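Local coordinates for protein probable exosome complex exonuclease 1 (Archaeoglobus fulgidus, PDB 3M7N) that probably degrades RNA from its 3' end as a catalytic, RNase PH-family subunit of the archaeal exosome and may also synthesise heteromeric RNA tails, at residues Asp19-Asp24 against Val172-Lys177; Arg76-Met81 against Phe126-Gln131; Ala185-Ala190 against Ala202-Asp207. The protein carries 1 engineered substitution. All blocks are in the same frame, centred on the assembly; numbering follows the deposited sequence.

Contact 1. Residues Asp19-Asp24 against Val172-Lys177; sequences DGRKFD and VLDPMK
The carbonyl oxygen of F23 is held by the end of a β-strand through one hydrogen bond, L173 N donating to F23 O at 2.7 Å, and a weaker CA-H...O contact from V172 CA supplements it. The loop 19-24 is thereby tied to strand 170-173, which within this chain is an outermost strand of the antiparallel sheet in the RNase PH-type second domain. Beside this backbone link, R21 reaches over to the turn that follows the strand. Its chain is bent at chi2 and chi3, which carries NH1 to D174 O at 2.5 Å; this N-H...O bond is nearly straight (170°) and lies in the guanidinium plane, yet it meets the carbonyl from above its own plane. D174 OD1 adds charge attraction only, being well out of the guanidinium plane, while D174 OD2 is engaged by R27. The geometry of loop 19-24 fits an Asx turn, D19 OD1 accepting from R21 N, though the place of that oxygen is doubtful. L173 extends its branch to D24, with CD2 3.4 Å from D24 O. At the far end M176, the N-cap residue of helix 177-182, slides past D19 and lays its CE methyl 3.5 Å from D19 CB.

Contact 2. Residues Arg76-Met81 against Phe126-Gln131; sequences RYRYNM and FVEVLQ
V127 and V129 meet the aromatic side chains of Y77 and Y79 on one face of a parallel strand pair, and R78 meets F126 on the other; the two valines and R78 have the most surface buried here. The pair belongs to a β-α-β unit of the S5-like first domain: strand 74-81 leads through helix 96-110 to strand 122-129, which lies beside it. The ladder is regular, V127 N giving to R78 O at 2.9 Å, N80 N to V127 O, and V129 N to N80 O at 2.8 Å.

V127 turns CG2 toward the phenol end of Y77, 3.5 Å from Y77 OH and also against CZ. A chi1 of -179° carries the tyrosine ring away from its backbone N and across to V127. V129 CG2 lies 3.7 Å from Y79 CE1, while Y79 OH bonds to S136. Helix 136-150 covers both valines through C140.

R78 runs out extended and then bends at chi3 (92°), so that NE sits at the edge of the F126 ring, in its plane, 3.8 Å from CD2; guanidinium and ring are turned 61° apart. NH1 keeps a long, purely electrostatic pairing with E128 OE1. N80 gives ND2 to E84 of the exonuclease 2 chain; R78 and F126 pack on V86 and P87 of that same chain.

The chemistry is therefore two-sided: a largely apolar face of valines and tyrosine rings, packed against helices 96-110 and 136-150, and a face mixing an aromatic ring with charged and amide groups that serves the subunit interface.

Contact 3. Residues Ala185-Ala190 against Ala202-Asp207; sequences ADMPFA and ALLQMD
M187 extends out from its strand and leans over the facing one, its chain fully stretched beyond a chi1 of -174° that turns CG away from the backbone N. CG touches M206 CB at 3.4 Å, and the terminal CE arrives 4.1 Å from L204 CG, so one side chain spans two partners. Cut back to an alanine, M187 would lose its reach to L204, which is likely to leave a gap beside V215 of helix 212-248. F189 holds its ring near L204 CD1 and rests on the same helix.

Helix 136-150 lies over P188 and A190 on the other face of this antiparallel β-hairpin. The P188 ring sets CB against L203 CD2 and places CG 4.0 Å from Q205 CB, the two side chains crossing at a slant. Farther along, A190 CB and L203 CB meet at 3.8 Å. Q205 OE1 accepts from R137, and NE2 bonds Q226 of the exonuclease 2 chain.

At one end of the backbone ladder D186 and D207 exchange two bonds; at the other A190 N gives to L203 O, and A190 O takes both A202 N (2.7 Å) and L203 N (3.2 Å) from the same side of its plane, a classic β-bulge. Between them Q205 N donates to P188 O, but P188 has no N-H to return, and Q205 O meets M187 CA at 3.3 Å.

Residues 205-207 also pair with a strand of the exonuclease 2 chain. Apolar side chains and main-chain bonds thus fix the hairpin, while D186 packs beside an RNA phosphate and D207 on E115 of exonuclease 2, like charges that probably add no attraction.

How the contacts relate
The three contacts grade from periphery to core. Contact 1 is partly buried and ties a loop to a sheet edge, mainly through charge and backbone carbonyls; contacts 2 and 3 are buried strand pairs, parallel in one and antiparallel in the other, in the two halves of the RNase PH fold. Contact 1 meets strand 170-173 and contact 3 pairs strands 185-194 and 197-207 of the same sheet; they touch where P175 CG packs on D186 OD2. Contact 2 has its own sheet, about 8 Å from contact 3 at the nearest atoms. Both buried pairs also face exonuclease 2, but contact 2 meets it through side chains, whereas contact 3 extends its sheet across the interface.

Contact 1. Residues Asp19-Asp24 against Val172-Lys177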
ATOM      1  N   ASP E  19      46.350   5.377  -5.304  1.00 42.15           N
ATOM      2  CA  ASP E  19      46.174   6.695  -4.692  1.00 43.63           C
ATOM      3  C   ASP E  19      47.336   7.058  -3.766  1.00 43.73           C
ATOM      4  O   ASP E  19      47.302   8.075  -3.078  1.00 41.39           O
ATOM      5  CB  ASP E  19      44.890   6.727  -3.880  1.00 37.64           C
ATOM      6  CG  ASP E  19      44.929   5.750  -2.733  1.00 39.75           C
ATOM      7  OD1 ASP E  19      45.893   4.950  -2.689  1.00 41.82           O
ATOM      8  OD2 ASP E  19      44.014   5.772  -1.890  1.00 39.00           O
ATOM      9  N   GLY E  20      48.350   6.207  -3.713  1.00 43.69           N
ATOM     10  CA  GLY E  20      49.522   6.511  -2.915  1.00 42.13           C
ATOM     11  C   GLY E  20      49.603   5.878  -1.537  1.00 43.89           C
ATOM     12  O   GLY E  20      50.674   5.872  -0.923  1.00 47.28           O
ATOM     13  N   ARG E  21      48.504   5.329  -1.035  1.00 39.87           N
ATOM     14  CA  ARG E  21      48.541   4.786   0.317  1.00 38.95           C
ATOM     15  C   ARG E  21      49.164   3.402   0.431  1.00 38.50           C
ATOM     16  O   ARG E  21      49.424   2.719  -0.573  1.00 37.54           O
ATOM     17  CB  ARG E  21      47.164   4.842   0.994  1.00 41.95           C
ATOM     18  CG  ARG E  21      46.018   4.438   0.128  1.00 45.76           C
ATOM     19  CD  ARG E  21      44.773   5.218   0.492  1.00 36.76           C
ATOM     20  NE  ARG E  21      43.909   4.465   1.382  1.00 40.29           N
ATOM     21  CZ  ARG E  21      42.899   3.688   0.992  1.00 35.82           C
ATOM     22  NH1 ARG E  21      42.192   3.059   1.914  1.00 34.27           N
ATOM     23  NH2 ARG E  21      42.584   3.537  -0.292  1.00 28.97           N
ATOM     24  N   LYS E  22      49.436   3.013   1.671  1.00 35.88           N
ATOM     25  CA  LYS E  22      49.979   1.696   1.956  1.00 40.21           C
ATOM     26  C   LYS E  22      48.848   0.703   2.236  1.00 38.34           C
ATOM     27  O   LYS E  22      47.703   1.093   2.450  1.00 34.93           O
ATOM     28  CB  LYS E  22      50.948   1.745   3.152  1.00 43.45           C
ATOM     29  CG  LYS E  22      52.354   2.273   2.832  1.00 49.04           C
ATOM     30  CD  LYS E  22      52.457   3.790   2.966  1.00 51.85           C
ATOM     31  CE  LYS E  22      53.910   4.287   2.856  1.00 59.19           C
ATOM     32  NZ  LYS E  22      54.031   5.786   2.926  1.00 51.88           N
ATOM     33  N   PHE E  23      49.193  -0.577   2.252  1.00 35.35           N
ATOM     34  CA  PHE E  23      48.227  -1.632   2.452  1.00 37.13           C
ATOM     35  C   PHE E  23      47.390  -1.408   3.715  1.00 39.87           C
ATOM     36  O   PHE E  23      46.217  -1.779   3.751  1.00 36.60           O
ATOM     37  CB  PHE E  23      48.923  -3.002   2.479  1.00 39.00           C
ATOM     38  CG  PHE E  23      49.526  -3.360   3.813  1.00 43.26           C
ATOM     39  CD1 PHE E  23      50.854  -3.019   4.111  1.00 44.72           C
ATOM     40  CD2 PHE E  23      48.776  -4.054   4.767  1.00 37.85           C
ATOM     41  CE1 PHE E  23      51.421  -3.347   5.347  1.00 40.36           C
ATOM     42  CE2 PHE E  23      49.330  -4.396   6.001  1.00 39.43           C
ATOM     43  CZ  PHE E  23      50.658  -4.040   6.296  1.00 41.88           C
ATOM     44  N   ASP E  24      47.975  -0.792   4.738  1.00 37.23           N
ATOM     45  CA  ASP E  24      47.268  -0.629   6.008  1.00 34.86           C
ATOM     46  C   ASP E  24      46.830   0.811   6.337  1.00 34.87           C
ATOM     47  O   ASP E  24      46.583   1.139   7.493  1.00 31.80           O
ATOM     48  CB  ASP E  24      48.106  -1.194   7.153  1.00 38.98           C
ATOM     49  CG  ASP E  24      49.418  -0.429   7.366  1.00 45.23           C
ATOM     50  OD1 ASP E  24      49.740   0.481   6.561  1.00 37.00           O
ATOM     51  OD2 ASP E  24      50.124  -0.745   8.358  1.00 44.39           O
ATOM     52  N   VAL E 172      44.213  -5.145   1.564  1.00 34.86           N
ATOM     53  CA  VAL E 172      44.359  -3.715   1.765  1.00 30.91           C
ATOM     54  C   VAL E 172      43.241  -3.213   2.646  1.00 32.25           C
ATOM     55  O   VAL E 172      42.142  -3.760   2.630  1.00 35.19           O
ATOM     56  CB  VAL E 172      44.410  -2.960   0.442  1.00 30.19           C
ATOM     57  CG1 VAL E 172      45.625  -3.417  -0.377  1.00 33.64           C
ATOM     58  CG2 VAL E 172      43.128  -3.182  -0.344  1.00 35.42           C
ATOM     59  N   LEU E 173      43.525  -2.175   3.421  1.00 33.12           N
ATOM     60  CA  LEU E 173      42.540  -1.591   4.316  1.00 31.45           C
ATOM     61  C   LEU E 173      41.738  -0.521   3.592  1.00 32.67           C
ATOM     62  O   LEU E 173      42.324   0.324   2.927  1.00 30.62           O
ATOM     63  CB  LEU E 173      43.252  -0.969   5.506  1.00 31.80           C
ATOM     64  CG  LEU E 173      42.389  -0.282   6.559  1.00 35.68           C
ATOM     65  CD1 LEU E 173      41.397  -1.250   7.186  1.00 23.20           C
ATOM     66  CD2 LEU E 173      43.313   0.331   7.608  1.00 30.74           C
ATOM     67  N   ASP E 174      40.406  -0.569   3.698  1.00 28.92           N
ATOM     68  CA  ASP E 174      39.547   0.521   3.208  1.00 25.41           C
ATOM     69  C   ASP E 174      39.660   0.727   1.710  1.00 28.66           C
ATOM     70  O   ASP E 174      40.099   1.775   1.254  1.00 29.95           O
ATOM     71  CB  ASP E 174      39.919   1.826   3.916  1.00 31.27           C
ATOM     72  CG  ASP E 174      38.919   2.952   3.668  1.00 35.86           C
ATOM     73  OD1 ASP E 174      39.367   4.113   3.576  1.00 34.01           O
ATOM     74  OD2 ASP E 174      37.693   2.692   3.567  1.00 37.89           O
ATOM     75  N   PRO E 175      39.231  -0.257   0.927  1.00 27.84           N
ATOM     76  CA  PRO E 175      39.444  -0.136  -0.524  1.00 32.32           C
ATOM     77  C   PRO E 175      38.777   1.099  -1.154  1.00 32.69           C
ATOM     78  O   PRO E 175      37.776   1.623  -0.648  1.00 32.27           O
ATOM     79  CB  PRO E 175      38.824  -1.423  -1.094  1.00 31.51           C
ATOM     80  CG  PRO E 175      38.497  -2.293   0.106  1.00 32.70           C
ATOM     81  CD  PRO E 175      38.369  -1.393   1.285  1.00 28.76           C
ATOM     82  N   MET E 176      39.355   1.542  -2.265  1.00 30.24           N
ATOM     83  CA  MET E 176      38.833   2.640  -3.070  1.00 36.29           C
ATOM     84  C   MET E 176      38.136   2.000  -4.269  1.00 35.02           C
ATOM     85  O   MET E 176      38.222   0.788  -4.476  1.00 34.18           O
ATOM     86  CB  MET E 176      39.993   3.508  -3.587  1.00 40.47           C
ATOM     87  CG  MET E 176      40.726   2.866  -4.788  1.00 32.36           C
ATOM     88  SD  MET E 176      42.363   3.514  -5.171  1.00 71.60           S
ATOM     89  CE  MET E 176      42.004   5.270  -5.337  1.00 59.52           C
ATOM     90  N   LYS E 177      37.498   2.818  -5.088  1.00 35.75           N
ATOM     91  CA  LYS E 177      36.625   2.311  -6.139  1.00 39.39           C
ATOM     92  C   LYS E 177      37.359   1.345  -7.070  1.00 41.28           C
ATOM     93  O   LYS E 177      36.874   0.237  -7.349  1.00 36.57           O
ATOM     94  CB  LYS E 177      36.003   3.481  -6.914  1.00 37.34           C
ATOM     95  CG  LYS E 177      35.129   3.088  -8.090  1.00 46.11           C
ATOM     96  CD  LYS E 177      34.972   4.257  -9.055  1.00 56.72           C
ATOM     97  CE  LYS E 177      34.116   3.878 -10.262  1.00 70.85           C
ATOM     98  NZ  LYS E 177      34.021   4.989 -11.260  1.00 70.25           N
TER

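Contact 2. Residues Arg76-Met81 against Phe126-Gln131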
ATOM      1  N   ARG E  76      14.674   1.373  12.692  1.00 30.12           N
ATOM      2  CA  ARG E  76      14.594   1.402  11.252  1.00 35.99           C
ATOM      3  C   ARG E  76      15.828   2.110  10.742  1.00 34.57           C
ATOM      4  O   ARG E  76      16.349   3.019  11.382  1.00 35.03           O
ATOM      5  CB  ARG E  76      13.286   2.062  10.796  1.00 36.89           C
ATOM      6  CG  ARG E  76      12.072   1.368  11.435  1.00 42.20           C
ATOM      7  CD  ARG E  76      10.760   1.815  10.877  1.00 46.17           C
ATOM      8  NE  ARG E  76      10.172   2.850  11.714  1.00 51.49           N
ATOM      9  CZ  ARG E  76       9.029   3.462  11.442  1.00 54.82           C
ATOM     10  NH1 ARG E  76       8.573   4.392  12.266  1.00 56.62           N
ATOM     11  NH2 ARG E  76       8.346   3.138  10.347  1.00 54.17           N
ATOM     12  N   TYR E  77      16.332   1.653   9.615  1.00 26.35           N
ATOM     13  CA  TYR E  77      17.538   2.221   9.098  1.00 30.82           C
ATOM     14  C   TYR E  77      17.319   2.202   7.625  1.00 27.65           C
ATOM     15  O   TYR E  77      16.959   1.182   7.058  1.00 31.85           O
ATOM     16  CB  TYR E  77      18.747   1.357   9.500  1.00 30.47           C
ATOM     17  CG  TYR E  77      20.096   1.849   9.043  1.00 26.13           C
ATOM     18  CD1 TYR E  77      21.035   2.323   9.962  1.00 32.67           C
ATOM     19  CD2 TYR E  77      20.453   1.813   7.706  1.00 23.91           C
ATOM     20  CE1 TYR E  77      22.288   2.769   9.556  1.00 23.18           C
ATOM     21  CE2 TYR E  77      21.692   2.248   7.293  1.00 27.31           C
ATOM     22  CZ  TYR E  77      22.615   2.718   8.229  1.00 28.54           C
ATOM     23  OH  TYR E  77      23.864   3.142   7.816  1.00 28.81           O
ATOM     24  N   ARG E  78      17.515   3.346   7.007  1.00 30.28           N
ATOM     25  CA  ARG E  78      17.336   3.451   5.584  1.00 31.67           C
ATOM     26  C   ARG E  78      18.602   3.990   4.961  1.00 31.52           C
ATOM     27  O   ARG E  78      19.094   5.051   5.337  1.00 33.99           O
ATOM     28  CB  ARG E  78      16.151   4.370   5.261  1.00 33.97           C
ATOM     29  CG  ARG E  78      15.808   4.390   3.787  1.00 38.80           C
ATOM     30  CD  ARG E  78      14.550   5.178   3.528  1.00 51.16           C
ATOM     31  NE  ARG E  78      14.826   6.576   3.231  1.00 52.20           N
ATOM     32  CZ  ARG E  78      15.222   7.009   2.040  1.00 57.23           C
ATOM     33  NH1 ARG E  78      15.444   8.308   1.832  1.00 52.11           N
ATOM     34  NH2 ARG E  78      15.403   6.131   1.059  1.00 59.24           N
ATOM     35  N   TYR E  79      19.117   3.242   4.001  1.00 32.38           N
ATOM     36  CA  TYR E  79      20.291   3.617   3.259  1.00 29.04           C
ATOM     37  C   TYR E  79      19.828   4.032   1.880  1.00 35.49           C
ATOM     38  O   TYR E  79      19.144   3.279   1.184  1.00 33.25           O
ATOM     39  CB  TYR E  79      21.238   2.416   3.164  1.00 29.12           C
ATOM     40  CG  TYR E  79      22.348   2.548   2.146  1.00 28.92           C
ATOM     41  CD1 TYR E  79      23.636   2.948   2.521  1.00 31.18           C
ATOM     42  CD2 TYR E  79      22.125   2.238   0.811  1.00 28.57           C
ATOM     43  CE1 TYR E  79      24.673   3.049   1.568  1.00 26.17           C
ATOM     44  CE2 TYR E  79      23.143   2.334  -0.134  1.00 31.28           C
ATOM     45  CZ  TYR E  79      24.414   2.738   0.250  1.00 29.84           C
ATOM     46  OH  TYR E  79      25.401   2.828  -0.707  1.00 28.38           O
ATOM     47  N   ASN E  80      20.210   5.229   1.473  1.00 35.71           N
ATOM     48  CA  ASN E  80      19.713   5.766   0.227  1.00 32.93           C
ATOM     49  C   ASN E  80      20.771   6.579  -0.488  1.00 37.20           C
ATOM     50  O   ASN E  80      21.427   7.437   0.108  1.00 37.60           O
ATOM     51  CB  ASN E  80      18.453   6.609   0.475  1.00 38.36           C
ATOM     52  CG  ASN E  80      17.832   7.117  -0.814  1.00 45.80           C
ATOM     53  OD1 ASN E  80      17.638   6.358  -1.764  1.00 49.62           O
ATOM     54  ND2 ASN E  80      17.534   8.406  -0.861  1.00 45.14           N
ATOM     55  N   MET E  81      20.946   6.303  -1.768  1.00 34.57           N
ATOM     56  CA  MET E  81      21.902   7.039  -2.556  1.00 38.45           C
ATOM     57  C   MET E  81      21.157   8.096  -3.369  1.00 40.94           C
ATOM     58  O   MET E  81      20.131   7.805  -3.985  1.00 43.51           O
ATOM     59  CB  MET E  81      22.668   6.093  -3.482  1.00 38.78           C
ATOM     60  CG  MET E  81      23.142   4.820  -2.806  1.00 40.95           C
ATOM     61  SD  MET E  81      24.077   3.764  -3.934  1.00 45.66           S
ATOM     62  CE  MET E  81      25.563   4.729  -4.202  1.00 39.57           C
ATOM     63  N   PHE E 126      18.292   7.453   9.216  1.00 27.00           N
ATOM     64  CA  PHE E 126      18.368   7.669   7.790  1.00 31.14           C
ATOM     65  C   PHE E 126      19.784   8.032   7.465  1.00 30.93           C
ATOM     66  O   PHE E 126      20.422   8.802   8.185  1.00 34.85           O
ATOM     67  CB  PHE E 126      17.426   8.798   7.346  1.00 36.95           C
ATOM     68  CG  PHE E 126      15.978   8.544   7.673  1.00 39.71           C
ATOM     69  CD1 PHE E 126      15.428   9.018   8.852  1.00 39.61           C
ATOM     70  CD2 PHE E 126      15.171   7.820   6.803  1.00 44.62           C
ATOM     71  CE1 PHE E 126      14.092   8.770   9.166  1.00 47.15           C
ATOM     72  CE2 PHE E 126      13.840   7.568   7.104  1.00 44.75           C
ATOM     73  CZ  PHE E 126      13.296   8.044   8.291  1.00 44.58           C
ATOM     74  N   VAL E 127      20.294   7.474   6.385  1.00 29.56           N
ATOM     75  CA  VAL E 127      21.600   7.869   5.940  1.00 28.37           C
ATOM     76  C   VAL E 127      21.551   8.083   4.447  1.00 32.56           C
ATOM     77  O   VAL E 127      20.993   7.265   3.705  1.00 34.43           O
ATOM     78  CB  VAL E 127      22.715   6.839   6.300  1.00 31.73           C
ATOM     79  CG1 VAL E 127      24.055   7.504   6.101  1.00 33.07           C
ATOM     80  CG2 VAL E 127      22.614   6.383   7.737  1.00 23.42           C
ATOM     81  N   GLU E 128      22.150   9.184   4.009  1.00 32.31           N
ATOM     82  CA  GLU E 128      22.099   9.572   2.615  1.00 31.30           C
ATOM     83  C   GLU E 128      23.486   9.658   2.020  1.00 32.19           C
ATOM     84  O   GLU E 128      24.342  10.393   2.516  1.00 34.23           O
ATOM     85  CB  GLU E 128      21.415  10.929   2.494  1.00 35.25           C
ATOM     86  CG  GLU E 128      20.549  11.064   1.267  1.00 45.48           C
ATOM     87  CD  GLU E 128      19.274  10.240   1.364  1.00 44.05           C
ATOM     88  OE1 GLU E 128      18.527  10.335   2.366  1.00 40.72           O
ATOM     89  OE2 GLU E 128      19.034   9.475   0.421  1.00 47.50           O
ATOM     90  N   VAL E 129      23.710   8.908   0.953  1.00 33.06           N
ATOM     91  CA  VAL E 129      24.959   9.013   0.232  1.00 37.81           C
ATOM     92  C   VAL E 129      24.872  10.162  -0.770  1.00 36.33           C
ATOM     93  O   VAL E 129      24.229  10.044  -1.804  1.00 34.29           O
ATOM     94  CB  VAL E 129      25.322   7.699  -0.498  1.00 38.40           C
ATOM     95  CG1 VAL E 129      26.670   7.830  -1.161  1.00 35.49           C
ATOM     96  CG2 VAL E 129      25.323   6.531   0.467  1.00 36.40           C
ATOM     97  N   LEU E 130      25.538  11.264  -0.447  1.00 35.99           N
ATOM     98  CA  LEU E 130      25.585  12.438  -1.304  1.00 33.30           C
ATOM     99  C   LEU E 130      26.636  12.252  -2.377  1.00 37.01           C
ATOM    100  O   LEU E 130      26.516  12.771  -3.484  1.00 32.84           O
ATOM    101  CB  LEU E 130      25.905  13.674  -0.465  1.00 34.33           C
ATOM    102  CG  LEU E 130      24.808  13.994   0.558  1.00 39.24           C
ATOM    103  CD1 LEU E 130      25.186  15.192   1.419  1.00 33.45           C
ATOM    104  CD2 LEU E 130      23.455  14.226  -0.160  1.00 33.32           C
ATOM    105  N   GLN E 131      27.690  11.519  -2.038  1.00 35.28           N
ATOM    106  CA  GLN E 131      28.709  11.199  -3.008  1.00 35.18           C
ATOM    107  C   GLN E 131      29.262   9.833  -2.666  1.00 39.25           C
ATOM    108  O   GLN E 131      29.636   9.573  -1.509  1.00 34.65           O
ATOM    109  CB  GLN E 131      29.825  12.252  -3.049  1.00 36.55           C
ATOM    110  CG  GLN E 131      30.833  12.012  -4.184  1.00 35.99           C
ATOM    111  CD  GLN E 131      31.928  13.070  -4.252  1.00 46.64           C
ATOM    112  OE1 GLN E 131      33.092  12.793  -3.955  1.00 48.04           O
ATOM    113  NE2 GLN E 131      31.558  14.287  -4.637  1.00 45.31           N
TER

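Contact 3. Residues Ala185-Ala190 against Ala202-Asp207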
ATOM      1  N   ALA E 185      38.584  -9.263  -3.841  1.00 28.51           N
ATOM      2  CA  ALA E 185      37.669  -9.466  -2.736  1.00 26.91           C
ATOM      3  C   ALA E 185      37.309  -8.160  -2.032  1.00 30.45           C
ATOM      4  O   ALA E 185      38.059  -7.200  -2.069  1.00 30.17           O
ATOM      5  CB  ALA E 185      38.252 -10.469  -1.757  1.00 27.18           C
ATOM      6  N   ASP E 186      36.147  -8.131  -1.397  1.00 30.92           N
ATOM      7  CA  ASP E 186      35.702  -6.954  -0.675  1.00 31.95           C
ATOM      8  C   ASP E 186      34.917  -7.413   0.548  1.00 31.28           C
ATOM      9  O   ASP E 186      33.979  -8.214   0.445  1.00 30.95           O
ATOM     10  CB  ASP E 186      34.851  -6.065  -1.590  1.00 34.45           C
ATOM     11  CG  ASP E 186      34.405  -4.772  -0.912  1.00 38.43           C
ATOM     12  OD1 ASP E 186      33.310  -4.280  -1.243  1.00 47.08           O
ATOM     13  OD2 ASP E 186      35.133  -4.256  -0.038  1.00 41.91           O
ATOM     14  N   MET E 187      35.298  -6.909   1.715  1.00 33.10           N
ATOM     15  CA  MET E 187      34.771  -7.454   2.953  1.00 27.43           C
ATOM     16  C   MET E 187      34.535  -6.400   4.039  1.00 31.23           C
ATOM     17  O   MET E 187      35.392  -6.154   4.892  1.00 25.85           O
ATOM     18  CB  MET E 187      35.697  -8.556   3.446  1.00 28.60           C
ATOM     19  CG  MET E 187      35.191  -9.304   4.663  1.00 29.52           C
ATOM     20  SD  MET E 187      36.309 -10.653   5.090  1.00 38.87           S
ATOM     21  CE  MET E 187      35.529 -11.246   6.589  1.00 27.85           C
ATOM     22  N   PRO E 188      33.348  -5.775   4.005  1.00 31.33           N
ATOM     23  CA  PRO E 188      32.959  -4.793   5.022  1.00 29.00           C
ATOM     24  C   PRO E 188      32.771  -5.433   6.392  1.00 25.97           C
ATOM     25  O   PRO E 188      32.228  -6.526   6.470  1.00 27.92           O
ATOM     26  CB  PRO E 188      31.617  -4.249   4.495  1.00 30.57           C
ATOM     27  CG  PRO E 188      31.152  -5.240   3.470  1.00 28.94           C
ATOM     28  CD  PRO E 188      32.405  -5.807   2.876  1.00 28.68           C
ATOM     29  N   PHE E 189      33.231  -4.757   7.446  1.00 26.99           N
ATOM     30  CA  PHE E 189      32.983  -5.167   8.833  1.00 28.30           C
ATOM     31  C   PHE E 189      32.382  -3.995   9.582  1.00 26.13           C
ATOM     32  O   PHE E 189      32.517  -2.845   9.167  1.00 27.51           O
ATOM     33  CB  PHE E 189      34.291  -5.487   9.591  1.00 25.42           C
ATOM     34  CG  PHE E 189      35.113  -6.574   8.988  1.00 28.63           C
ATOM     35  CD1 PHE E 189      35.923  -6.324   7.887  1.00 25.49           C
ATOM     36  CD2 PHE E 189      35.121  -7.843   9.550  1.00 29.46           C
ATOM     37  CE1 PHE E 189      36.700  -7.327   7.353  1.00 29.47           C
ATOM     38  CE2 PHE E 189      35.902  -8.852   9.012  1.00 26.01           C
ATOM     39  CZ  PHE E 189      36.693  -8.589   7.916  1.00 30.39           C
ATOM     40  N   ALA E 190      31.765  -4.285  10.720  1.00 26.32           N
ATOM     41  CA  ALA E 190      31.533  -3.260  11.725  1.00 26.50           C
ATOM     42  C   ALA E 190      31.637  -3.959  13.059  1.00 29.23           C
ATOM     43  O   ALA E 190      31.245  -5.121  13.184  1.00 26.73           O
ATOM     44  CB  ALA E 190      30.182  -2.616  11.562  1.00 26.06           C
ATOM     45  N   ALA E 202      29.541  -6.715  14.579  1.00 24.72           N
ATOM     46  CA  ALA E 202      28.151  -6.276  14.433  1.00 27.49           C
ATOM     47  C   ALA E 202      27.658  -6.423  12.997  1.00 26.66           C
ATOM     48  O   ALA E 202      26.471  -6.515  12.752  1.00 27.97           O
ATOM     49  CB  ALA E 202      28.002  -4.826  14.898  1.00 27.03           C
ATOM     50  N   LEU E 203      28.590  -6.456  12.054  1.00 28.78           N
ATOM     51  CA  LEU E 203      28.274  -6.623  10.647  1.00 27.88           C
ATOM     52  C   LEU E 203      29.440  -7.314   9.966  1.00 29.29           C
ATOM     53  O   LEU E 203      30.599  -6.923  10.154  1.00 29.28           O
ATOM     54  CB  LEU E 203      28.049  -5.266   9.977  1.00 21.79           C
ATOM     55  CG  LEU E 203      27.825  -5.300   8.456  1.00 27.33           C
ATOM     56  CD1 LEU E 203      26.762  -4.269   7.988  1.00 22.59           C
ATOM     57  CD2 LEU E 203      29.117  -5.107   7.692  1.00 25.18           C
ATOM     58  N   LEU E 204      29.140  -8.325   9.160  1.00 26.74           N
ATOM     59  CA  LEU E 204      30.169  -9.001   8.393  1.00 27.09           C
ATOM     60  C   LEU E 204      29.599  -9.453   7.053  1.00 28.39           C
ATOM     61  O   LEU E 204      28.630 -10.202   7.012  1.00 28.95           O
ATOM     62  CB  LEU E 204      30.725 -10.201   9.180  1.00 25.23           C
ATOM     63  CG  LEU E 204      31.923 -10.963   8.584  1.00 26.77           C
ATOM     64  CD1 LEU E 204      32.657 -11.743   9.656  1.00 29.43           C
ATOM     65  CD2 LEU E 204      31.488 -11.904   7.491  1.00 27.38           C
ATOM     66  N   GLN E 205      30.203  -9.002   5.960  1.00 24.11           N
ATOM     67  CA  GLN E 205      29.832  -9.493   4.638  1.00 28.15           C
ATOM     68  C   GLN E 205      31.098  -9.634   3.821  1.00 30.68           C
ATOM     69  O   GLN E 205      32.076  -8.932   4.073  1.00 33.78           O
ATOM     70  CB  GLN E 205      28.889  -8.515   3.918  1.00 26.86           C
ATOM     71  CG  GLN E 205      27.608  -8.171   4.665  1.00 32.36           C
ATOM     72  CD  GLN E 205      26.733  -7.187   3.886  1.00 36.19           C
ATOM     73  OE1 GLN E 205      26.962  -5.967   3.906  1.00 31.58           O
ATOM     74  NE2 GLN E 205      25.732  -7.723   3.183  1.00 32.79           N
ATOM     75  N   MET E 206      31.095 -10.519   2.835  1.00 24.12           N
ATOM     76  CA  MET E 206      32.213 -10.547   1.925  1.00 28.05           C
ATOM     77  C   MET E 206      31.812 -11.131   0.598  1.00 27.27           C
ATOM     78  O   MET E 206      30.914 -11.958   0.536  1.00 25.14           O
ATOM     79  CB  MET E 206      33.420 -11.285   2.536  1.00 29.81           C
ATOM     80  CG  MET E 206      33.506 -12.758   2.261  1.00 34.21           C
ATOM     81  SD  MET E 206      34.235 -13.075   0.646  1.00 32.58           S
ATOM     82  CE  MET E 206      34.235 -14.820   0.633  1.00 35.29           C
ATOM     83  N   ASP E 207      32.467 -10.669  -0.464  1.00 28.92           N
ATOM     84  CA  ASP E 207      32.391 -11.358  -1.743  1.00 32.78           C
ATOM     85  C   ASP E 207      33.716 -11.297  -2.442  1.00 33.14           C
ATOM     86  O   ASP E 207      34.463 -10.348  -2.258  1.00 30.43           O
ATOM     87  CB  ASP E 207      31.269 -10.829  -2.651  1.00 37.20           C
ATOM     88  CG  ASP E 207      31.183  -9.324  -2.674  1.00 47.04           C
ATOM     89  OD1 ASP E 207      30.055  -8.827  -2.879  1.00 61.22           O
ATOM     90  OD2 ASP E 207      32.218  -8.638  -2.508  1.00 50.80           O
TER